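Local coordinates for alpha-1,2-mannosidase (Bacteroides thetaiotaomicron, PDB 2WW2), which hydrolyses alpha-mannosides with inversion at the anomeric carbon, as a calcium-dependent glycoside hydrolase of family GH92, at residues Phe7-Met15 with Asp281-Tyr292; Arg336-Leu344 with Ala633-Pro644. One frame throughout, in Å; residues are numbered along the deposited sequence.

How the interactions relate
Interactions 1 and 2 lie in series along the chain, with centres about 16 Å apart. In interaction 1 the N-terminal loop Phe7-Met15 packs on helix 281-294; in interaction 2 the start of helix 338-345 packs on helix 632-640. The two meet because helix 281-294 also touches helix 632-640: Thr286 CG2 lies 3.3 Å from Tyr635 CZ, and Phe287 CD1 comes to 3.6 Å from Ala639 CB. Leu341 of interaction 2 touches Leu291 as well. The Trp634 side chain is about 13 Å from a bound sodium ion, so interaction 2 is interior packing away from it. In interaction 1 the Asn12 side chain is about 3 Å from a bound methylpentanediol, probably from the crystallisation liquor.

Interaction 1 of 2, residues Phe7-Met15 with Asp281-Tyr292; sequences FVDYVNPLM and DEQLRTFYSCLY
Phe7 and Tyr288 lay their rings nearly parallel but slid apart, centroids 4.4 Å apart and planes at 23°, and Tyr288 OH sits over one Phe7 face near its rim. That hydroxyl is bonded to Val274 O and Ala276 N of strand 274-277, which fixes the tyrosine from its far end. Were Tyr288 cut back to an alanine, Val274 O and Ala276 N would probably lose their shared hydroxyl and the Phe7 ring the flat neighbour across it. With CG anti to its carbonyl carbon (chi1 -70°), Tyr10 lies alongside Leu284, whose CB is centred over one ring face, 3.7 Å from the centroid; a water links Tyr10 OH to Asp281 OD1. Ser289 OG takes a nearly straight bond from Asn12 N (2.8 Å, 169°) and donates to Arg285 O, which also receives Ser289 N from the opposite face of its plane. Val11 CG1, anti to the backbone N, presses on one face of Tyr292, 3.5 Å from its CG. Met15, fully extended, brings SD to Ser289 CB and CE to Cys290 SG. Beyond this loop, helix 256-271 receives Val8, Val11 and Leu291, while helix 632-640 packs against Thr286, Phe287 and Cys290.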
# COMPACT_ATOMS: atom_id res chain seq x y z
N PHE A 7 -15.12 15.85 -37.05
CA PHE A 7 -14.11 15.46 -36.08
C PHE A 7 -14.00 16.42 -34.90
O PHE A 7 -13.87 15.97 -33.74
CB PHE A 7 -12.76 15.24 -36.77
CG PHE A 7 -12.74 13.99 -37.62
CD1 PHE A 7 -13.38 12.84 -37.18
CD2 PHE A 7 -12.14 13.99 -38.85
CE1 PHE A 7 -13.40 11.68 -37.97
CE2 PHE A 7 -12.16 12.86 -39.65
CZ PHE A 7 -12.78 11.71 -39.20
N VAL A 8 -14.12 17.72 -35.15
CA VAL A 8 -13.97 18.70 -34.04
C VAL A 8 -15.14 18.58 -33.06
O VAL A 8 -15.00 18.93 -31.89
CB VAL A 8 -13.81 20.16 -34.55
CG1 VAL A 8 -15.15 20.69 -35.05
CG2 VAL A 8 -13.25 21.07 -33.45
N ASP A 9 -16.28 18.06 -33.52
CA ASP A 9 -17.45 17.86 -32.64
C ASP A 9 -17.18 16.82 -31.54
O ASP A 9 -17.88 16.78 -30.53
CB ASP A 9 -18.70 17.42 -33.45
CG ASP A 9 -19.18 18.50 -34.40
OD1 ASP A 9 -19.04 19.68 -34.05
OD2 ASP A 9 -19.71 18.17 -35.49
N TYR A 10 -16.17 15.98 -31.75
CA TYR A 10 -15.81 14.99 -30.74
C TYR A 10 -14.91 15.57 -29.64
O TYR A 10 -14.70 14.94 -28.59
CB TYR A 10 -15.12 13.80 -31.40
CG TYR A 10 -16.06 12.97 -32.24
CD1 TYR A 10 -17.14 12.28 -31.64
CD2 TYR A 10 -15.89 12.86 -33.60
CE1 TYR A 10 -18.01 11.50 -32.41
CE2 TYR A 10 -16.79 12.09 -34.39
CZ TYR A 10 -17.83 11.42 -33.77
OH TYR A 10 -18.71 10.67 -34.50
N VAL A 11 -14.38 16.77 -29.85
CA VAL A 11 -13.36 17.30 -28.94
C VAL A 11 -13.97 17.87 -27.66
O VAL A 11 -14.84 18.73 -27.73
CB VAL A 11 -12.49 18.39 -29.61
CG1 VAL A 11 -11.52 19.03 -28.59
CG2 VAL A 11 -11.72 17.80 -30.79
N ASN A 12 -13.47 17.41 -26.51
CA ASN A 12 -13.84 18.01 -25.23
C ASN A 12 -12.61 18.65 -24.61
O ASN A 12 -11.76 17.94 -24.08
CB ASN A 12 -14.37 16.93 -24.27
CG ASN A 12 -14.73 17.51 -22.90
OD1 ASN A 12 -14.82 18.74 -22.75
ND2 ASN A 12 -14.94 16.65 -21.93
N PRO A 13 -12.51 19.99 -24.68
CA PRO A 13 -11.34 20.70 -24.13
C PRO A 13 -11.28 20.59 -22.61
O PRO A 13 -10.27 20.92 -22.01
CB PRO A 13 -11.58 22.15 -24.55
CG PRO A 13 -12.54 22.08 -25.73
CD PRO A 13 -13.45 20.90 -25.33
N LEU A 14 -12.37 20.13 -22.00
CA LEU A 14 -12.35 19.90 -20.54
C LEU A 14 -11.98 18.47 -20.14
O LEU A 14 -12.00 18.14 -18.95
CB LEU A 14 -13.71 20.23 -19.95
CG LEU A 14 -14.01 21.72 -19.96
CD1 LEU A 14 -15.46 21.97 -19.57
CD2 LEU A 14 -13.03 22.46 -19.03
N MET A 15 -11.64 17.63 -21.11
CA MET A 15 -11.23 16.26 -20.80
C MET A 15 -10.08 16.28 -19.82
O MET A 15 -9.07 16.93 -20.08
CB MET A 15 -10.80 15.50 -22.04
CG MET A 15 -10.17 14.15 -21.72
SD MET A 15 -9.74 13.17 -23.17
CE MET A 15 -8.62 11.95 -22.47
N ASP A 281 -18.93 6.36 -29.67
CA ASP A 281 -18.80 7.82 -29.51
C ASP A 281 -17.79 8.16 -28.42
O ASP A 281 -17.02 9.11 -28.53
CB ASP A 281 -20.16 8.44 -29.16
CG ASP A 281 -21.09 8.48 -30.33
OD1 ASP A 281 -20.62 8.32 -31.48
OD2 ASP A 281 -22.30 8.68 -30.11
N GLU A 282 -17.77 7.37 -27.36
CA GLU A 282 -16.82 7.66 -26.27
C GLU A 282 -15.36 7.53 -26.74
O GLU A 282 -14.49 8.37 -26.41
CB GLU A 282 -17.13 6.77 -25.07
CG GLU A 282 -16.09 6.78 -23.99
CD GLU A 282 -15.96 8.10 -23.26
OE1 GLU A 282 -16.78 9.02 -23.46
OE2 GLU A 282 -14.99 8.23 -22.48
N GLN A 283 -15.08 6.48 -27.51
CA GLN A 283 -13.75 6.30 -28.09
C GLN A 283 -13.37 7.43 -29.05
O GLN A 283 -12.24 7.91 -29.05
CB GLN A 283 -13.68 4.93 -28.80
CG GLN A 283 -13.70 3.73 -27.81
CD GLN A 283 -13.76 2.38 -28.52
OE1 GLN A 283 -14.43 2.23 -29.55
NE2 GLN A 283 -13.08 1.38 -27.97
N LEU A 284 -14.30 7.82 -29.92
CA LEU A 284 -14.04 8.91 -30.86
C LEU A 284 -13.78 10.22 -30.07
O LEU A 284 -12.89 11.00 -30.41
CB LEU A 284 -15.26 9.08 -31.80
CG LEU A 284 -15.46 7.90 -32.78
CD1 LEU A 284 -16.84 7.89 -33.45
CD2 LEU A 284 -14.38 7.95 -33.85
N ARG A 285 -14.57 10.48 -29.04
CA ARG A 285 -14.31 11.67 -28.20
C ARG A 285 -12.94 11.62 -27.54
O ARG A 285 -12.23 12.63 -27.49
CB ARG A 285 -15.42 11.84 -27.16
CG ARG A 285 -16.75 12.21 -27.83
CD ARG A 285 -17.80 12.56 -26.83
NE ARG A 285 -18.01 11.50 -25.86
CZ ARG A 285 -19.12 10.78 -25.76
NH1 ARG A 285 -20.15 11.03 -26.58
NH2 ARG A 285 -19.21 9.82 -24.84
N THR A 286 -12.57 10.46 -27.05
CA THR A 286 -11.27 10.35 -26.36
C THR A 286 -10.16 10.61 -27.35
O THR A 286 -9.28 11.43 -27.11
CB THR A 286 -11.11 8.97 -25.70
OG1 THR A 286 -12.23 8.74 -24.83
CG2 THR A 286 -9.82 8.92 -24.85
N PHE A 287 -10.23 9.93 -28.49
CA PHE A 287 -9.22 10.05 -29.54
C PHE A 287 -9.05 11.49 -30.05
O PHE A 287 -7.93 12.01 -30.11
CB PHE A 287 -9.58 9.12 -30.71
CG PHE A 287 -8.57 9.11 -31.82
CD1 PHE A 287 -7.36 8.41 -31.67
CD2 PHE A 287 -8.81 9.78 -33.01
CE1 PHE A 287 -6.42 8.40 -32.70
CE2 PHE A 287 -7.88 9.77 -34.04
CZ PHE A 287 -6.68 9.08 -33.89
N TYR A 288 -10.15 12.13 -30.45
CA TYR A 288 -10.03 13.47 -31.02
C TYR A 288 -9.72 14.53 -29.98
O TYR A 288 -9.07 15.50 -30.28
CB TYR A 288 -11.26 13.81 -31.89
CG TYR A 288 -11.15 13.04 -33.19
CD1 TYR A 288 -10.14 13.35 -34.10
CD2 TYR A 288 -11.99 11.96 -33.48
CE1 TYR A 288 -9.98 12.64 -35.28
CE2 TYR A 288 -11.84 11.24 -34.65
CZ TYR A 288 -10.82 11.59 -35.55
OH TYR A 288 -10.64 10.88 -36.73
N SER A 289 -10.19 14.33 -28.75
CA SER A 289 -9.77 15.22 -27.65
C SER A 289 -8.27 15.14 -27.42
O SER A 289 -7.60 16.17 -27.29
CB SER A 289 -10.53 14.88 -26.37
OG SER A 289 -11.94 15.09 -26.54
N CYS A 290 -7.72 13.92 -27.36
CA CYS A 290 -6.27 13.77 -27.22
C CYS A 290 -5.54 14.38 -28.40
O CYS A 290 -4.48 15.00 -28.23
CB CYS A 290 -5.88 12.28 -27.07
SG CYS A 290 -6.38 11.56 -25.50
N LEU A 291 -6.09 14.22 -29.61
CA LEU A 291 -5.42 14.78 -30.78
C LEU A 291 -5.45 16.31 -30.71
O LEU A 291 -4.44 16.98 -30.97
CB LEU A 291 -6.06 14.26 -32.10
CG LEU A 291 -5.42 14.69 -33.44
CD1 LEU A 291 -3.89 14.38 -33.48
CD2 LEU A 291 -6.15 14.09 -34.63
N TYR A 292 -6.60 16.88 -30.37
CA TYR A 292 -6.68 18.34 -30.19
C TYR A 292 -5.61 18.84 -29.22
O TYR A 292 -4.89 19.81 -29.52
CB TYR A 292 -8.09 18.72 -29.68
CG TYR A 292 -8.16 19.87 -28.71
CD1 TYR A 292 -8.21 21.19 -29.17
CD2 TYR A 292 -8.26 19.65 -27.34
CE1 TYR A 292 -8.31 22.27 -28.28
CE2 TYR A 292 -8.36 20.72 -26.43
CZ TYR A 292 -8.39 22.02 -26.92
OH TYR A 292 -8.49 23.08 -26.04
O HOH W 1 -21.07 10.32 -33.26

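Interaction 2 of 2, residues Arg336-Leu344 with Ala633-Pro644; sequences RAVHPLFTL and AWYVFSAMGFYP
Ala337 CB and Ala633 CB meet at 3.7 Å where two helices of the GH92 catalytic domain, an (alpha/alpha)6 barrel as its six-hairpin clan indicates, pack together; the axes of the two short helical segments come within 9.7 Å at 51°. The Ala633 methyl also fits against Val338 N and Val338 CG2, beside Ala337 at the N-cap position of helix 338-345. The main bump is Phe637. Its ring pushes edge-first toward the first turn of that helix, with CE2 3.2 Å from Ala337 O and Ala337 O near the ring plane, while one face is filled by Pro644 CD over its centre and the opposite face by Leu341 CD1, 4.0 Å from the centroid. Leu341, its CG anti to the backbone N (chi1 -171°), slides past the phenylalanine in the opposite direction; both its methyls rest on Val636 CG1, and CD1 also reaches Met640 CE. Further along, Leu344 CD2 fits against the edge of the Phe642 ring at CE1. Gly641, at positive phi, turns the chain out of the helix into strand 642-643 and brings Pro644 back to the contact. There the two proline rings cross at about a right angle, Pro340 CB 3.7 Å from Pro644 CG. Beside them a water bridges two carbonyls, 2.8 Å from Arg336 O and 2.7 Å from Pro644 O.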
# COMPACT_ATOMS: atom_id res chain seq x y z
N ARG A 336 8.99 12.30 -26.98
CA ARG A 336 8.63 10.88 -26.92
C ARG A 336 7.56 10.50 -27.95
O ARG A 336 7.66 9.45 -28.59
CB ARG A 336 8.19 10.47 -25.48
CG ARG A 336 9.32 10.68 -24.43
CD ARG A 336 8.88 10.67 -22.96
NE ARG A 336 9.88 11.37 -22.13
CZ ARG A 336 10.95 10.79 -21.59
NH1 ARG A 336 11.17 9.50 -21.78
NH2 ARG A 336 11.81 11.51 -20.86
N ALA A 337 6.54 11.33 -28.10
CA ALA A 337 5.45 10.97 -29.01
C ALA A 337 4.83 12.17 -29.74
O ALA A 337 4.34 12.03 -30.85
CB ALA A 337 4.35 10.20 -28.25
N VAL A 338 4.81 13.33 -29.09
CA VAL A 338 4.18 14.52 -29.68
C VAL A 338 4.92 14.94 -30.97
O VAL A 338 4.33 15.07 -32.05
CB VAL A 338 4.11 15.71 -28.66
CG1 VAL A 338 3.76 17.01 -29.37
CG2 VAL A 338 3.07 15.41 -27.54
N HIS A 339 6.22 15.18 -30.88
CA HIS A 339 6.94 15.56 -32.09
C HIS A 339 7.01 14.45 -33.13
O HIS A 339 6.89 14.72 -34.31
CB HIS A 339 8.31 16.17 -31.75
CG HIS A 339 8.18 17.54 -31.19
ND1 HIS A 339 7.98 18.65 -31.98
CD2 HIS A 339 8.10 17.98 -29.90
CE1 HIS A 339 7.85 19.72 -31.22
NE2 HIS A 339 7.92 19.34 -29.95
N PRO A 340 7.17 13.18 -32.68
CA PRO A 340 7.07 12.12 -33.68
C PRO A 340 5.73 12.11 -34.40
O PRO A 340 5.68 11.84 -35.60
CB PRO A 340 7.25 10.85 -32.86
CG PRO A 340 8.26 11.31 -31.76
CD PRO A 340 7.78 12.71 -31.42
N LEU A 341 4.63 12.39 -33.69
CA LEU A 341 3.35 12.49 -34.39
C LEU A 341 3.43 13.60 -35.46
O LEU A 341 2.93 13.42 -36.58
CB LEU A 341 2.18 12.75 -33.42
CG LEU A 341 0.79 12.64 -34.06
CD1 LEU A 341 0.47 11.21 -34.46
CD2 LEU A 341 -0.36 13.20 -33.16
N PHE A 342 4.03 14.74 -35.12
CA PHE A 342 4.18 15.80 -36.12
C PHE A 342 4.99 15.31 -37.33
O PHE A 342 4.61 15.55 -38.47
CB PHE A 342 4.83 17.09 -35.54
CG PHE A 342 4.09 17.71 -34.38
CD1 PHE A 342 2.70 17.55 -34.23
CD2 PHE A 342 4.77 18.48 -33.44
CE1 PHE A 342 2.02 18.13 -33.15
CE2 PHE A 342 4.10 19.05 -32.35
CZ PHE A 342 2.71 18.88 -32.20
N THR A 343 6.10 14.62 -37.09
CA THR A 343 6.93 14.21 -38.23
C THR A 343 6.15 13.34 -39.19
O THR A 343 6.48 13.27 -40.37
CB THR A 343 8.22 13.42 -37.80
OG1 THR A 343 7.83 12.19 -37.17
CG2 THR A 343 9.09 14.25 -36.84
N LEU A 344 5.12 12.66 -38.69
CA LEU A 344 4.35 11.72 -39.52
C LEU A 344 3.17 12.42 -40.20
O LEU A 344 3.04 12.40 -41.43
CB LEU A 344 3.82 10.56 -38.66
CG LEU A 344 2.98 9.48 -39.37
CD1 LEU A 344 3.74 8.91 -40.57
CD2 LEU A 344 2.55 8.37 -38.38
N ALA A 633 -0.51 12.20 -26.96
CA ALA A 633 0.04 11.64 -28.20
C ALA A 633 0.22 10.13 -28.10
O ALA A 633 0.09 9.39 -29.09
CB ALA A 633 1.38 12.31 -28.52
N TRP A 634 0.52 9.67 -26.88
CA TRP A 634 0.63 8.24 -26.61
C TRP A 634 -0.71 7.57 -26.97
O TRP A 634 -0.76 6.51 -27.60
CB TRP A 634 0.97 8.01 -25.13
CG TRP A 634 1.21 6.57 -24.77
CD1 TRP A 634 2.42 5.95 -24.64
CD2 TRP A 634 0.21 5.58 -24.47
NE1 TRP A 634 2.24 4.63 -24.29
CE2 TRP A 634 0.90 4.38 -24.17
CE3 TRP A 634 -1.19 5.59 -24.41
CZ2 TRP A 634 0.23 3.20 -23.83
CZ3 TRP A 634 -1.84 4.42 -24.09
CH2 TRP A 634 -1.14 3.25 -23.80
N TYR A 635 -1.80 8.22 -26.59
CA TYR A 635 -3.11 7.63 -26.87
C TYR A 635 -3.40 7.65 -28.38
O TYR A 635 -3.91 6.67 -28.93
CB TYR A 635 -4.20 8.36 -26.10
CG TYR A 635 -5.59 7.74 -26.25
CD1 TYR A 635 -6.09 6.84 -25.30
CD2 TYR A 635 -6.38 8.05 -27.34
CE1 TYR A 635 -7.36 6.27 -25.44
CE2 TYR A 635 -7.66 7.47 -27.49
CZ TYR A 635 -8.13 6.59 -26.54
OH TYR A 635 -9.37 6.05 -26.67
N VAL A 636 -3.07 8.75 -29.04
CA VAL A 636 -3.32 8.84 -30.49
C VAL A 636 -2.56 7.75 -31.25
O VAL A 636 -3.14 6.99 -32.01
CB VAL A 636 -2.98 10.25 -31.04
CG1 VAL A 636 -3.05 10.26 -32.57
CG2 VAL A 636 -3.96 11.27 -30.47
N PHE A 637 -1.26 7.68 -31.04
CA PHE A 637 -0.47 6.62 -31.65
C PHE A 637 -1.06 5.24 -31.30
O PHE A 637 -1.32 4.43 -32.18
CB PHE A 637 0.97 6.69 -31.17
CG PHE A 637 1.87 7.50 -32.07
CD1 PHE A 637 2.11 7.08 -33.38
CD2 PHE A 637 2.47 8.67 -31.62
CE1 PHE A 637 2.94 7.82 -34.22
CE2 PHE A 637 3.29 9.42 -32.45
CZ PHE A 637 3.55 8.99 -33.74
N SER A 638 -1.24 4.97 -30.01
CA SER A 638 -1.67 3.63 -29.58
C SER A 638 -3.01 3.22 -30.19
O SER A 638 -3.19 2.07 -30.59
CB SER A 638 -1.68 3.50 -28.05
OG SER A 638 -0.36 3.62 -27.55
N ALA A 639 -3.95 4.16 -30.27
CA ALA A 639 -5.22 3.89 -30.96
C ALA A 639 -5.06 3.55 -32.44
O ALA A 639 -5.81 2.75 -33.00
CB ALA A 639 -6.19 5.08 -30.81
N MET A 640 -4.09 4.20 -33.09
CA MET A 640 -3.81 3.91 -34.50
C MET A 640 -3.17 2.53 -34.66
O MET A 640 -3.26 1.91 -35.72
CB MET A 640 -2.88 4.99 -35.09
CG MET A 640 -3.55 6.37 -35.28
SD MET A 640 -2.55 7.51 -36.29
CE MET A 640 -1.01 7.63 -35.38
N GLY A 641 -2.48 2.06 -33.63
CA GLY A 641 -1.92 0.72 -33.70
C GLY A 641 -0.41 0.60 -33.62
O GLY A 641 0.13 -0.52 -33.73
N PHE A 642 0.29 1.72 -33.44
CA PHE A 642 1.77 1.71 -33.49
C PHE A 642 2.35 2.91 -32.75
O PHE A 642 1.65 3.90 -32.54
CB PHE A 642 2.30 1.66 -34.94
CG PHE A 642 1.71 2.71 -35.85
CD1 PHE A 642 2.27 3.98 -35.92
CD2 PHE A 642 0.59 2.42 -36.62
CE1 PHE A 642 1.71 4.95 -36.74
CE2 PHE A 642 0.02 3.39 -37.45
CZ PHE A 642 0.58 4.66 -37.51
N TYR A 643 3.61 2.81 -32.32
CA TYR A 643 4.18 3.81 -31.42
C TYR A 643 5.68 3.96 -31.64
O TYR A 643 6.37 2.97 -31.85
CB TYR A 643 3.93 3.37 -29.97
CG TYR A 643 4.35 4.38 -28.93
CD1 TYR A 643 3.49 5.41 -28.55
CD2 TYR A 643 5.60 4.30 -28.32
CE1 TYR A 643 3.86 6.34 -27.57
CE2 TYR A 643 5.97 5.25 -27.34
CZ TYR A 643 5.10 6.25 -26.98
OH TYR A 643 5.48 7.19 -26.03
N PRO A 644 6.18 5.21 -31.60
CA PRO A 644 7.60 5.51 -31.81
C PRO A 644 8.39 5.26 -30.53
O PRO A 644 8.72 6.19 -29.80
CB PRO A 644 7.59 7.02 -32.14
CG PRO A 644 6.44 7.55 -31.34
CD PRO A 644 5.37 6.44 -31.49
O HOH W 2 9.11 7.34 -27.37